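PDB 6K0P: alpha-1,3-glucanase, which probably hydrolyses the alpha-1,3-glucosidic linkages of alpha-1,3-glucan and is a member of glycoside hydrolase family 87, present as its catalytic domain bound to nigerose. Local coordinates for residues T352-F357 and V383-A388; L408-I413 and D445-V450; I413-Y418 and G463-Y468; Y459-A464 and P487-L492. The protein carries 1 engineered substitution. All blocks are in the same frame, centred on the assembly; numbering follows the deposited sequence.

Contact 1: residues T352-F357 and V383-A388; sequences TGDDSF and VRRAAA. With ACY (acetic acid), chain K.
Arg-385 crosses the loop 352-357 and carries its guanidinium to a bound acetic acid, probably a crystallisation component. Its CB rests 3.4 Å from Gly-353 O; with CG anti to the backbone N (chi1 173°) and the chain extended, CG and CD continue past that same carbonyl. At the tip, Arg-385 NE gives a nearly straight bond to acetic acid OXT (2.8 Å) and NH2 one to its other oxygen O (3.0 Å), the acid lying in plane at the guanidinium edge. NH1 turns to the backbone carbonyls of Gly-118 and Leu-120. Asp-354 OD2 stands 4.1 Å from Arg-385 NE but well off the guanidinium plane, so no N-H points at it; its salt bridge is with Arg-280, a residue of a glycan pocket whose glucose lies about 6 Å from the Asp-354 side chain. Asp-355 OD1 takes the backbone N of Ala-387 at 2.9 Å, while its OD2 bonds Tyr-392 OH. Backbone bonds from Arg-384 N to Thr-352 O (2.9 Å) and from Ser-356 N to Ala-387 O (3.0 Å) tie the two loops, which join strands on successive coils of the beta-helix. Gripped at both oxygens, the Asp-355 carboxylate is fixed in rotation, and Arg-385 NE and NH2 present an edge able to hold a carboxylate.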
# COMPACT_ATOMS: atom_id res chain seq x y z
N THR A 352 -3.09 1.92 1.92
CA THR A 352 -3.11 3.06 1.00
C THR A 352 -4.51 3.25 0.41
O THR A 352 -5.37 2.36 0.49
CB THR A 352 -2.06 2.93 -0.11
OG1 THR A 352 -2.38 1.83 -0.96
CG2 THR A 352 -0.66 2.74 0.48
N GLY A 353 -4.75 4.44 -0.15
CA GLY A 353 -6.07 4.79 -0.64
C GLY A 353 -6.17 4.78 -2.16
O GLY A 353 -7.21 5.13 -2.74
N ASP A 354 -5.08 4.39 -2.81
CA ASP A 354 -4.99 4.15 -4.25
C ASP A 354 -3.76 3.26 -4.42
O ASP A 354 -3.24 2.72 -3.44
CB ASP A 354 -4.93 5.48 -5.01
CG ASP A 354 -5.53 5.38 -6.41
OD1 ASP A 354 -5.00 4.62 -7.25
OD2 ASP A 354 -6.53 6.08 -6.68
N ASP A 355 -3.29 3.09 -5.67
CA ASP A 355 -2.17 2.19 -5.96
C ASP A 355 -1.07 2.38 -4.92
O ASP A 355 -0.57 3.49 -4.72
CB ASP A 355 -1.59 2.51 -7.34
CG ASP A 355 -2.51 2.18 -8.49
OD1 ASP A 355 -3.31 1.22 -8.41
OD2 ASP A 355 -2.40 2.89 -9.52
N SER A 356 -0.67 1.30 -4.25
CA SER A 356 0.30 1.47 -3.16
C SER A 356 1.65 1.90 -3.70
O SER A 356 2.24 2.89 -3.23
CB SER A 356 0.44 0.20 -2.33
OG SER A 356 -0.79 -0.16 -1.71
N PHE A 357 2.17 1.17 -4.69
CA PHE A 357 3.42 1.51 -5.37
C PHE A 357 3.11 1.53 -6.85
O PHE A 357 2.61 0.53 -7.39
CB PHE A 357 4.49 0.46 -5.07
CG PHE A 357 4.88 0.37 -3.62
CD1 PHE A 357 5.76 1.29 -3.07
CD2 PHE A 357 4.36 -0.62 -2.82
CE1 PHE A 357 6.12 1.22 -1.73
CE2 PHE A 357 4.71 -0.70 -1.48
CZ PHE A 357 5.59 0.22 -0.93
N VAL A 383 -5.04 -2.81 0.59
CA VAL A 383 -5.12 -1.71 -0.36
C VAL A 383 -6.58 -1.28 -0.42
O VAL A 383 -7.45 -2.04 -0.87
CB VAL A 383 -4.62 -2.12 -1.75
CG1 VAL A 383 -4.48 -0.88 -2.61
CG2 VAL A 383 -3.28 -2.85 -1.64
N ARG A 384 -6.86 -0.07 0.04
CA ARG A 384 -8.25 0.33 0.26
C ARG A 384 -8.97 0.74 -1.02
O ARG A 384 -10.20 0.86 -1.01
CB ARG A 384 -8.31 1.42 1.33
CG ARG A 384 -7.66 0.96 2.65
CD ARG A 384 -7.99 1.89 3.79
NE ARG A 384 -7.21 3.12 3.76
CZ ARG A 384 -7.28 4.05 4.70
NH1 ARG A 384 -8.12 3.89 5.72
NH2 ARG A 384 -6.53 5.14 4.62
N ARG A 385 -8.23 0.95 -2.10
CA ARG A 385 -8.78 1.19 -3.42
C ARG A 385 -7.63 1.02 -4.40
O ARG A 385 -6.50 1.37 -4.07
CB ARG A 385 -9.36 2.62 -3.52
CG ARG A 385 -9.80 3.00 -4.92
CD ARG A 385 -10.20 4.45 -4.97
NE ARG A 385 -10.48 4.86 -6.34
CZ ARG A 385 -11.24 5.90 -6.65
NH1 ARG A 385 -11.77 6.64 -5.68
NH2 ARG A 385 -11.46 6.20 -7.92
N ALA A 386 -7.93 0.47 -5.59
CA ALA A 386 -6.93 0.26 -6.64
C ALA A 386 -5.94 -0.85 -6.29
O ALA A 386 -6.28 -1.74 -5.51
CB ALA A 386 -6.28 1.58 -7.09
N ALA A 387 -4.75 -0.85 -6.88
CA ALA A 387 -3.92 -2.05 -6.86
C ALA A 387 -2.78 -1.94 -5.84
O ALA A 387 -2.37 -0.85 -5.44
CB ALA A 387 -3.34 -2.33 -8.26
N ALA A 388 -2.26 -3.10 -5.43
CA ALA A 388 -1.05 -3.10 -4.62
C ALA A 388 0.14 -2.55 -5.40
O ALA A 388 0.93 -1.75 -4.88
CB ALA A 388 -0.77 -4.51 -4.09
C ACY K . -9.56 3.54 -9.50
O ACY K . -9.87 4.72 -9.93
OXT ACY K . -9.60 3.17 -8.34
CH3 ACY K . -9.13 2.61 -10.62

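Contact 2: residues L408-I413 and D445-V450; sequences LTYPGI and DFWTSV. With GLC (alpha-D-glucopyranose), chain C; GLC (alpha-D-glucopyranose), chain B.
Leu-408 and Asp-445 are joined through one water, which donates to Leu-408 O (2.7 Å) and accepts from Asp-445 N (2.9 Å); no direct hydrogen bond links the two segments. Next, Thr-409 sets CB 3.8 Å from Phe-446 CD1. Its OG1, at chi1 67° between the backbone N and the carbonyl carbon, is engaged by the backbone N of Ala-386. Tyr-410 then leans across two aromatic residues. Its CD1 lies 4.1 Å from Phe-446 CB, the two rings meeting obliquely with planes 70° apart, and its OH comes in the plane of the Trp-447 indole to the NE1 edge, 3.6 Å away. Trp-447 is thus lined on three sides: Tyr-410 at the edge, Phe-446 CD2 over one face, and on the opposite face the glucose of chain C, whose O3 is 3.6 Å from CZ2. The chain B glucose adds O2 at 3.2 Å from the same Trp-447 CZ2. Trp-447 belongs to the pocket holding this glycan, its face serving as an aromatic platform of the kind found in carbohydrate-binding sites. The end of strand 437-446 lies beside the start of strand 409-416, with Phe-462 of strand 460-462 packing against both Tyr-410 and Phe-446.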
# COMPACT_ATOMS: atom_id res chain seq x y z
N LEU A 408 -9.21 -4.18 -1.81
CA LEU A 408 -10.66 -4.02 -1.73
C LEU A 408 -11.35 -4.02 -3.09
O LEU A 408 -12.47 -4.52 -3.19
CB LEU A 408 -11.03 -2.77 -0.94
CG LEU A 408 -10.70 -2.83 0.54
CD1 LEU A 408 -11.35 -1.65 1.26
CD2 LEU A 408 -11.14 -4.16 1.18
N THR A 409 -10.73 -3.44 -4.14
CA THR A 409 -11.46 -3.18 -5.39
C THR A 409 -10.73 -3.55 -6.68
O THR A 409 -11.32 -3.34 -7.75
CB THR A 409 -11.85 -1.70 -5.51
OG1 THR A 409 -10.66 -0.91 -5.65
CG2 THR A 409 -12.65 -1.22 -4.31
N TYR A 410 -9.50 -4.06 -6.64
CA TYR A 410 -8.73 -4.06 -7.89
C TYR A 410 -7.61 -5.11 -7.81
O TYR A 410 -7.50 -5.80 -6.79
CB TYR A 410 -8.21 -2.62 -8.06
CG TYR A 410 -8.27 -2.03 -9.46
CD1 TYR A 410 -9.43 -2.11 -10.22
CD2 TYR A 410 -7.15 -1.42 -10.04
CE1 TYR A 410 -9.50 -1.58 -11.48
CE2 TYR A 410 -7.22 -0.87 -11.32
CZ TYR A 410 -8.40 -0.96 -12.03
OH TYR A 410 -8.44 -0.41 -13.29
N PRO A 411 -6.80 -5.27 -8.86
CA PRO A 411 -5.79 -6.34 -8.86
C PRO A 411 -4.72 -6.17 -7.80
O PRO A 411 -4.49 -5.09 -7.25
CB PRO A 411 -5.15 -6.20 -10.24
CG PRO A 411 -6.22 -5.63 -11.09
CD PRO A 411 -6.93 -4.67 -10.19
N GLY A 412 -4.03 -7.29 -7.54
CA GLY A 412 -2.74 -7.19 -6.88
C GLY A 412 -1.73 -6.42 -7.72
O GLY A 412 -0.99 -5.58 -7.19
N ILE A 413 -1.68 -6.69 -9.03
CA ILE A 413 -0.77 -6.02 -9.96
C ILE A 413 -1.56 -5.60 -11.19
O ILE A 413 -2.15 -6.46 -11.86
CB ILE A 413 0.43 -6.89 -10.37
CG1 ILE A 413 1.16 -7.43 -9.13
CG2 ILE A 413 1.37 -6.08 -11.26
CD1 ILE A 413 2.33 -8.33 -9.48
N ASP A 445 -13.99 -5.76 -7.23
CA ASP A 445 -15.01 -5.20 -8.11
C ASP A 445 -14.79 -3.71 -8.30
O ASP A 445 -14.53 -2.98 -7.33
CB ASP A 445 -16.40 -5.33 -7.48
CG ASP A 445 -16.86 -6.76 -7.33
OD1 ASP A 445 -16.59 -7.58 -8.23
OD2 ASP A 445 -17.52 -7.06 -6.32
N PHE A 446 -14.96 -3.23 -9.53
CA PHE A 446 -14.89 -1.80 -9.82
C PHE A 446 -15.53 -1.54 -11.18
O PHE A 446 -15.74 -2.47 -11.97
CB PHE A 446 -13.44 -1.28 -9.76
CG PHE A 446 -13.31 0.16 -9.33
CD1 PHE A 446 -13.58 0.53 -8.02
CD2 PHE A 446 -12.91 1.14 -10.22
CE1 PHE A 446 -13.46 1.85 -7.61
CE2 PHE A 446 -12.79 2.47 -9.82
CZ PHE A 446 -13.06 2.82 -8.51
N TRP A 447 -15.82 -0.26 -11.46
CA TRP A 447 -16.48 0.15 -12.70
C TRP A 447 -17.85 -0.50 -12.86
O TRP A 447 -18.44 -0.96 -11.87
CB TRP A 447 -15.58 -0.11 -13.92
CG TRP A 447 -14.18 0.45 -13.80
CD1 TRP A 447 -13.00 -0.26 -13.76
CD2 TRP A 447 -13.81 1.83 -13.71
NE1 TRP A 447 -11.93 0.59 -13.65
CE2 TRP A 447 -12.40 1.88 -13.62
CE3 TRP A 447 -14.53 3.02 -13.70
CZ2 TRP A 447 -11.71 3.08 -13.51
CZ3 TRP A 447 -13.84 4.22 -13.60
CH2 TRP A 447 -12.44 4.24 -13.50
N THR A 448 -18.37 -0.55 -14.09
CA THR A 448 -19.66 -1.15 -14.38
C THR A 448 -19.50 -2.14 -15.52
O THR A 448 -18.57 -2.04 -16.33
CB THR A 448 -20.72 -0.09 -14.75
OG1 THR A 448 -20.29 0.65 -15.90
CG2 THR A 448 -20.95 0.85 -13.57
N SER A 449 -20.43 -3.09 -15.59
CA SER A 449 -20.40 -4.18 -16.57
C SER A 449 -21.74 -4.31 -17.29
O SER A 449 -22.25 -5.41 -17.49
CB SER A 449 -20.01 -5.49 -15.91
OG SER A 449 -20.93 -5.80 -14.87
N VAL A 450 -22.31 -3.18 -17.70
CA VAL A 450 -23.59 -3.22 -18.42
C VAL A 450 -23.37 -3.91 -19.76
O VAL A 450 -22.48 -3.53 -20.53
CB VAL A 450 -24.15 -1.81 -18.61
CG1 VAL A 450 -25.43 -1.86 -19.44
CG2 VAL A 450 -24.41 -1.14 -17.27
C1 GLC C . -14.54 1.36 -18.03
C2 GLC C . -13.91 2.63 -17.56
C3 GLC C . -12.47 2.78 -17.98
C4 GLC C . -11.74 1.52 -17.59
C5 GLC C . -12.41 0.37 -18.31
C6 GLC C . -11.75 -0.93 -17.94
O1 GLC C . -14.76 1.49 -19.30
O2 GLC C . -14.66 3.75 -17.99
O3 GLC C . -11.94 3.73 -17.09
O4 GLC C . -10.36 1.58 -17.94
O5 GLC C . -13.73 0.25 -17.90
O6 GLC C . -12.40 -2.06 -18.44
C1 GLC B . -11.08 4.66 -17.79
C2 GLC B . -10.50 5.61 -16.75
C3 GLC B . -11.54 6.64 -16.35
C4 GLC B . -12.12 7.32 -17.59
C5 GLC B . -12.59 6.30 -18.62
C6 GLC B . -12.99 6.99 -19.92
O2 GLC B . -10.06 4.89 -15.62
O3 GLC B . -10.95 7.60 -15.50
O4 GLC B . -13.20 8.15 -17.22
O5 GLC B . -11.56 5.37 -18.91
O6 GLC B . -13.37 6.02 -20.87
O HOH W 1 -14.64 -5.53 -4.41

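Contact 3: residues I413-Y418 and G463-Y468; sequences ITISSY and GAIWIY. With GLC (alpha-D-glucopyranose), chain B; GLC (alpha-D-glucopyranose), chain C.
Two neighbouring rungs of a parallel beta-helix, the pectate-lyase-like fold of this family, pair Ile-413 with Ile-465 through to Ser-416 with Tyr-468. Strands 413-416 and 465-468 run only 6° apart, with their axes 4.8 Å from each other. Straight backbone bonds zip them together, among them Ile-415 N to Trp-466 O and Tyr-468 N to Ile-415 O, both 2.8 Å; Ser-417 N to Tyr-468 O carries the pairing past the strand end. On one face Ile-413, Ile-415, Ile-465 and Ile-467 form an apolar layer, in which Ile-415 CD1 crosses to within 4.0 Å of Ile-465 CG2. The other face holds Thr-414, Trp-466, Ser-416 and Tyr-468 and leads to the glycan, whose pocket includes Tyr-418 and Tyr-468. Thr-414 and Trp-466 lie side by side, CG2 against CE3. With CG anti to the backbone N (chi1 -178°), Tyr-468 reaches out beside Ser-416, whose OG meets the ring edge 3.6 Å from CD2, and lays a face against Trp-466 CZ2 of its own strand. Ser-416 OG also accepts from Tyr-418 N, an ST turn. Tyr-418 CB packs 3.9 Å from Tyr-468 CE2, while Tyr-418 OH comes 3.3 Å from O5 of the chain B glucose; Tyr-468 OH stands 3.8 Å from O4 of the chain C glucose. With an alanine at Tyr-468, Tyr-418 CB and the Trp-466 indole would probably lose a shared wall, leaving a gap beside the chain C sugar. Strands 389-392 and 490-496 continue the parallel stack on either side, and Ile-415 and Ile-465 both meet Ile-479 of strand 475-485 across the helix interior.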
# COMPACT_ATOMS: atom_id res chain seq x y z
N ILE A 413 -1.68 -6.69 -9.03
CA ILE A 413 -0.77 -6.02 -9.96
C ILE A 413 -1.56 -5.60 -11.19
O ILE A 413 -2.15 -6.46 -11.86
CB ILE A 413 0.43 -6.89 -10.37
CG1 ILE A 413 1.16 -7.43 -9.13
CG2 ILE A 413 1.37 -6.08 -11.26
CD1 ILE A 413 2.33 -8.33 -9.48
N THR A 414 -1.57 -4.30 -11.48
CA THR A 414 -2.13 -3.77 -12.72
C THR A 414 -0.98 -3.50 -13.68
O THR A 414 -0.01 -2.82 -13.31
CB THR A 414 -2.88 -2.46 -12.44
OG1 THR A 414 -4.06 -2.74 -11.70
CG2 THR A 414 -3.27 -1.76 -13.76
N ILE A 415 -1.09 -4.03 -14.90
CA ILE A 415 -0.13 -3.79 -15.97
C ILE A 415 -0.95 -3.24 -17.12
O ILE A 415 -1.71 -3.99 -17.75
CB ILE A 415 0.60 -5.09 -16.37
CG1 ILE A 415 1.31 -5.68 -15.15
CG2 ILE A 415 1.61 -4.84 -17.49
CD1 ILE A 415 1.89 -7.09 -15.37
N SER A 416 -0.84 -1.94 -17.39
CA SER A 416 -1.82 -1.25 -18.23
C SER A 416 -1.16 -0.30 -19.22
O SER A 416 -0.29 0.49 -18.84
CB SER A 416 -2.79 -0.44 -17.36
OG SER A 416 -3.60 0.40 -18.17
N SER A 417 -1.61 -0.36 -20.47
CA SER A 417 -1.18 0.61 -21.47
C SER A 417 -2.26 1.65 -21.78
O SER A 417 -2.24 2.25 -22.86
CB SER A 417 -0.67 -0.09 -22.74
OG SER A 417 -1.73 -0.65 -23.51
N TYR A 418 -3.18 1.89 -20.85
CA TYR A 418 -4.16 2.96 -21.04
C TYR A 418 -3.53 4.31 -20.73
O TYR A 418 -2.79 4.46 -19.76
CB TYR A 418 -5.39 2.71 -20.17
CG TYR A 418 -6.48 3.73 -20.41
CD1 TYR A 418 -6.99 3.94 -21.69
CD2 TYR A 418 -6.96 4.51 -19.37
CE1 TYR A 418 -7.96 4.89 -21.92
CE2 TYR A 418 -7.95 5.45 -19.59
CZ TYR A 418 -8.44 5.65 -20.86
OH TYR A 418 -9.41 6.60 -21.08
N GLY A 463 -8.89 -9.69 -11.74
CA GLY A 463 -8.01 -10.77 -11.32
C GLY A 463 -6.85 -10.26 -10.49
O GLY A 463 -6.65 -9.06 -10.31
N ALA A 464 -6.07 -11.22 -9.99
CA ALA A 464 -4.89 -10.88 -9.19
C ALA A 464 -3.89 -10.07 -9.99
O ALA A 464 -3.26 -9.14 -9.46
CB ALA A 464 -4.23 -12.15 -8.65
N ILE A 465 -3.71 -10.41 -11.27
CA ILE A 465 -2.91 -9.63 -12.20
C ILE A 465 -3.78 -9.32 -13.40
O ILE A 465 -4.37 -10.23 -14.00
CB ILE A 465 -1.62 -10.36 -12.64
CG1 ILE A 465 -0.79 -10.76 -11.42
CG2 ILE A 465 -0.80 -9.46 -13.60
CD1 ILE A 465 0.54 -11.45 -11.77
N TRP A 466 -3.87 -8.03 -13.73
CA TRP A 466 -4.64 -7.55 -14.87
C TRP A 466 -3.65 -7.04 -15.91
O TRP A 466 -2.88 -6.11 -15.64
CB TRP A 466 -5.57 -6.43 -14.42
CG TRP A 466 -6.50 -5.85 -15.45
CD1 TRP A 466 -7.08 -6.50 -16.51
CD2 TRP A 466 -6.99 -4.51 -15.48
NE1 TRP A 466 -7.89 -5.63 -17.20
CE2 TRP A 466 -7.86 -4.40 -16.59
CE3 TRP A 466 -6.78 -3.39 -14.67
CZ2 TRP A 466 -8.51 -3.21 -16.91
CZ3 TRP A 466 -7.42 -2.21 -14.99
CH2 TRP A 466 -8.28 -2.12 -16.10
N ILE A 467 -3.67 -7.67 -17.08
CA ILE A 467 -2.85 -7.25 -18.22
C ILE A 467 -3.81 -6.58 -19.19
O ILE A 467 -4.60 -7.26 -19.86
CB ILE A 467 -2.13 -8.43 -18.88
CG1 ILE A 467 -1.31 -9.23 -17.85
CG2 ILE A 467 -1.23 -7.92 -20.00
CD1 ILE A 467 -2.06 -10.40 -17.18
N TYR A 468 -3.77 -5.25 -19.26
CA TYR A 468 -4.77 -4.45 -19.97
C TYR A 468 -4.08 -3.68 -21.09
O TYR A 468 -3.32 -2.75 -20.83
CB TYR A 468 -5.44 -3.47 -19.01
CG TYR A 468 -6.54 -2.61 -19.61
CD1 TYR A 468 -7.54 -3.17 -20.40
CD2 TYR A 468 -6.61 -1.25 -19.34
CE1 TYR A 468 -8.57 -2.39 -20.93
CE2 TYR A 468 -7.63 -0.46 -19.85
CZ TYR A 468 -8.60 -1.04 -20.65
OH TYR A 468 -9.62 -0.26 -21.17
C1 GLC B . -11.08 4.66 -17.79
C2 GLC B . -10.50 5.61 -16.75
C3 GLC B . -11.54 6.64 -16.35
C4 GLC B . -12.12 7.32 -17.59
C5 GLC B . -12.59 6.30 -18.62
C6 GLC B . -12.99 6.99 -19.92
O2 GLC B . -10.06 4.89 -15.62
O3 GLC B . -10.95 7.60 -15.50
O4 GLC B . -13.20 8.15 -17.22
O5 GLC B . -11.56 5.37 -18.91
O6 GLC B . -13.37 6.02 -20.87
C1 GLC C . -14.54 1.36 -18.03
C2 GLC C . -13.91 2.63 -17.56
C3 GLC C . -12.47 2.78 -17.98
C4 GLC C . -11.74 1.52 -17.59
C5 GLC C . -12.41 0.37 -18.31
C6 GLC C . -11.75 -0.93 -17.94
O1 GLC C . -14.76 1.49 -19.30
O2 GLC C . -14.66 3.75 -17.99
O3 GLC C . -11.94 3.73 -17.09
O4 GLC C . -10.36 1.58 -17.94
O5 GLC C . -13.73 0.25 -17.90
O6 GLC C . -12.40 -2.06 -18.44

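Contact 4: residues Y459-A464 and P487-L492; sequences YQNFGA and PVYFGL. With GLC (alpha-D-glucopyranose), chain C.
With CG anti to the carbonyl carbon in both Asn-461 (chi1 -50°) and Tyr-489 (chi1 -66°), the asparagine CB comes over one face of the tyrosine ring in a CH-pi contact, 4.0 Å from its centroid. The opposite face of the ring is covered by Val-488 CG1. This packing joins short strand 460-462 to a corner of the beta-helix, where the chain bends at Gly-491 from one face to the next. The polar ends of Asn-461 and Tyr-489 converge on Asp-445, whose OD1 is hydrogen-bonded to both. Phe-490 turns its ring edge to the backbone, CE2 lying 3.3 Å from Asn-461 O in the ring plane, while Tyr-489 CB sits over the centre of the Phe-490 ring. A water 2.7 Å from Phe-462 O accepts from Tyr-489 N (2.9 Å), bridging the segments where their backbones stand apart. On the side of strand 460-462 away from this packing, Gln-460 grips the chain C glucose twice: OE1 accepts from sugar O6 (2.5 Å), and NE2 donates to ring O5 (3.1 Å) and also to Thr-448 O. A leucine in its place would probably leave O6 and O5 of the sugar without these partners and Thr-448 O without its donor. Ala-464 N closes the contact with a 2.9 Å bond to Phe-490 O, the donor tilted 30° from the carbonyl plane, and Ala-464 CB touches Pro-487 CB at 4.1 Å.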
# COMPACT_ATOMS: atom_id res chain seq x y z
N TYR A 459 -20.54 -5.02 -11.49
CA TYR A 459 -19.23 -4.43 -11.67
C TYR A 459 -18.44 -5.19 -12.71
O TYR A 459 -18.78 -6.30 -13.13
CB TYR A 459 -18.44 -4.50 -10.36
CG TYR A 459 -19.09 -3.88 -9.15
CD1 TYR A 459 -19.03 -2.51 -8.95
CD2 TYR A 459 -19.71 -4.67 -8.19
CE1 TYR A 459 -19.60 -1.93 -7.82
CE2 TYR A 459 -20.29 -4.10 -7.06
CZ TYR A 459 -20.22 -2.74 -6.89
OH TYR A 459 -20.78 -2.16 -5.76
N GLN A 460 -17.34 -4.56 -13.13
CA GLN A 460 -16.25 -5.33 -13.72
C GLN A 460 -15.49 -6.03 -12.60
O GLN A 460 -15.50 -5.59 -11.44
CB GLN A 460 -15.34 -4.43 -14.55
CG GLN A 460 -15.97 -4.02 -15.88
CD GLN A 460 -15.13 -3.02 -16.63
OE1 GLN A 460 -13.92 -3.20 -16.75
NE2 GLN A 460 -15.75 -1.95 -17.13
N ASN A 461 -14.87 -7.16 -12.93
CA ASN A 461 -14.33 -8.08 -11.94
C ASN A 461 -12.86 -8.31 -12.24
O ASN A 461 -12.52 -8.69 -13.37
CB ASN A 461 -15.11 -9.40 -11.98
CG ASN A 461 -16.61 -9.19 -11.94
OD1 ASN A 461 -17.34 -9.67 -12.80
ND2 ASN A 461 -17.09 -8.44 -10.95
N PHE A 462 -12.00 -8.08 -11.25
CA PHE A 462 -10.57 -7.98 -11.49
C PHE A 462 -9.79 -9.15 -10.92
O PHE A 462 -10.02 -9.56 -9.78
CB PHE A 462 -10.06 -6.61 -11.01
CG PHE A 462 -10.57 -5.53 -11.88
CD1 PHE A 462 -9.90 -5.21 -13.05
CD2 PHE A 462 -11.80 -4.94 -11.62
CE1 PHE A 462 -10.41 -4.26 -13.92
CE2 PHE A 462 -12.32 -3.99 -12.48
CZ PHE A 462 -11.63 -3.65 -13.64
N GLY A 463 -8.89 -9.69 -11.74
CA GLY A 463 -8.01 -10.77 -11.32
C GLY A 463 -6.85 -10.26 -10.49
O GLY A 463 -6.65 -9.06 -10.31
N ALA A 464 -6.07 -11.22 -9.99
CA ALA A 464 -4.89 -10.88 -9.19
C ALA A 464 -3.89 -10.07 -9.99
O ALA A 464 -3.26 -9.14 -9.46
CB ALA A 464 -4.23 -12.15 -8.65
N PRO A 487 -7.18 -15.79 -5.05
CA PRO A 487 -7.62 -14.52 -5.63
C PRO A 487 -9.13 -14.45 -5.59
O PRO A 487 -9.81 -15.48 -5.65
CB PRO A 487 -7.11 -14.59 -7.08
CG PRO A 487 -7.13 -16.05 -7.40
CD PRO A 487 -6.74 -16.74 -6.10
N VAL A 488 -9.66 -13.22 -5.50
CA VAL A 488 -11.11 -13.04 -5.39
C VAL A 488 -11.83 -13.75 -6.53
O VAL A 488 -12.83 -14.45 -6.30
CB VAL A 488 -11.47 -11.54 -5.31
CG1 VAL A 488 -12.99 -11.36 -5.21
CG2 VAL A 488 -10.77 -10.91 -4.12
N TYR A 489 -11.33 -13.61 -7.75
CA TYR A 489 -11.99 -14.14 -8.94
C TYR A 489 -11.06 -14.97 -9.83
O TYR A 489 -11.40 -16.11 -10.18
CB TYR A 489 -12.54 -12.99 -9.78
CG TYR A 489 -13.65 -12.20 -9.11
CD1 TYR A 489 -14.81 -12.83 -8.67
CD2 TYR A 489 -13.55 -10.82 -8.96
CE1 TYR A 489 -15.83 -12.11 -8.08
CE2 TYR A 489 -14.56 -10.09 -8.37
CZ TYR A 489 -15.70 -10.74 -7.94
OH TYR A 489 -16.72 -10.02 -7.36
N PHE A 490 -9.92 -14.41 -10.22
CA PHE A 490 -9.07 -15.01 -11.25
C PHE A 490 -7.60 -14.80 -10.90
O PHE A 490 -7.24 -13.86 -10.20
CB PHE A 490 -9.29 -14.40 -12.66
CG PHE A 490 -10.68 -13.87 -12.91
CD1 PHE A 490 -11.74 -14.74 -13.14
CD2 PHE A 490 -10.92 -12.51 -12.94
CE1 PHE A 490 -13.02 -14.25 -13.38
CE2 PHE A 490 -12.19 -12.01 -13.18
CZ PHE A 490 -13.24 -12.88 -13.40
N GLY A 491 -6.74 -15.67 -11.45
CA GLY A 491 -5.31 -15.47 -11.31
C GLY A 491 -4.80 -14.41 -12.26
O GLY A 491 -4.29 -13.37 -11.83
N LEU A 492 -4.94 -14.65 -13.56
CA LEU A 492 -4.44 -13.75 -14.60
C LEU A 492 -5.61 -13.34 -15.48
O LEU A 492 -6.39 -14.20 -15.91
CB LEU A 492 -3.37 -14.45 -15.45
CG LEU A 492 -2.23 -15.10 -14.67
CD1 LEU A 492 -1.34 -15.96 -15.57
CD2 LEU A 492 -1.42 -14.02 -13.96
C1 GLC C . -14.54 1.36 -18.03
C2 GLC C . -13.91 2.63 -17.56
C3 GLC C . -12.47 2.78 -17.98
C4 GLC C . -11.74 1.52 -17.59
C5 GLC C . -12.41 0.37 -18.31
C6 GLC C . -11.75 -0.93 -17.94
O1 GLC C . -14.76 1.49 -19.30
O2 GLC C . -14.66 3.75 -17.99
O3 GLC C . -11.94 3.73 -17.09
O4 GLC C . -10.36 1.58 -17.94
O5 GLC C . -13.73 0.25 -17.90
O6 GLC C . -12.40 -2.06 -18.44
O HOH W 2 -9.21 -11.82 -8.46

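How the contacts relate
Contact 1 lies near the middle of the chain, its centre about 5 Å from the chain centre, whereas contacts 2, 3 and 4 cluster about 17 to 18 Å out around one nigerose. Contacts 1, 3 and 4 are mostly buried; contact 2 is only partly so. Contacts 2 and 3 share strand 409-416, and contacts 3 and 4 share Gly-463 and Ala-464. Carboxylates and an arginine mark the loops of contact 1, regular parallel-strand bonding contact 3. Contacts 2 and 4 both use rings and a bridging water, contact 4 adding a direct backbone bond and sugar hydrogen bonds. A probable hydrogen bond between Val-383 O and Leu-408 N ties contact 1 to contact 2.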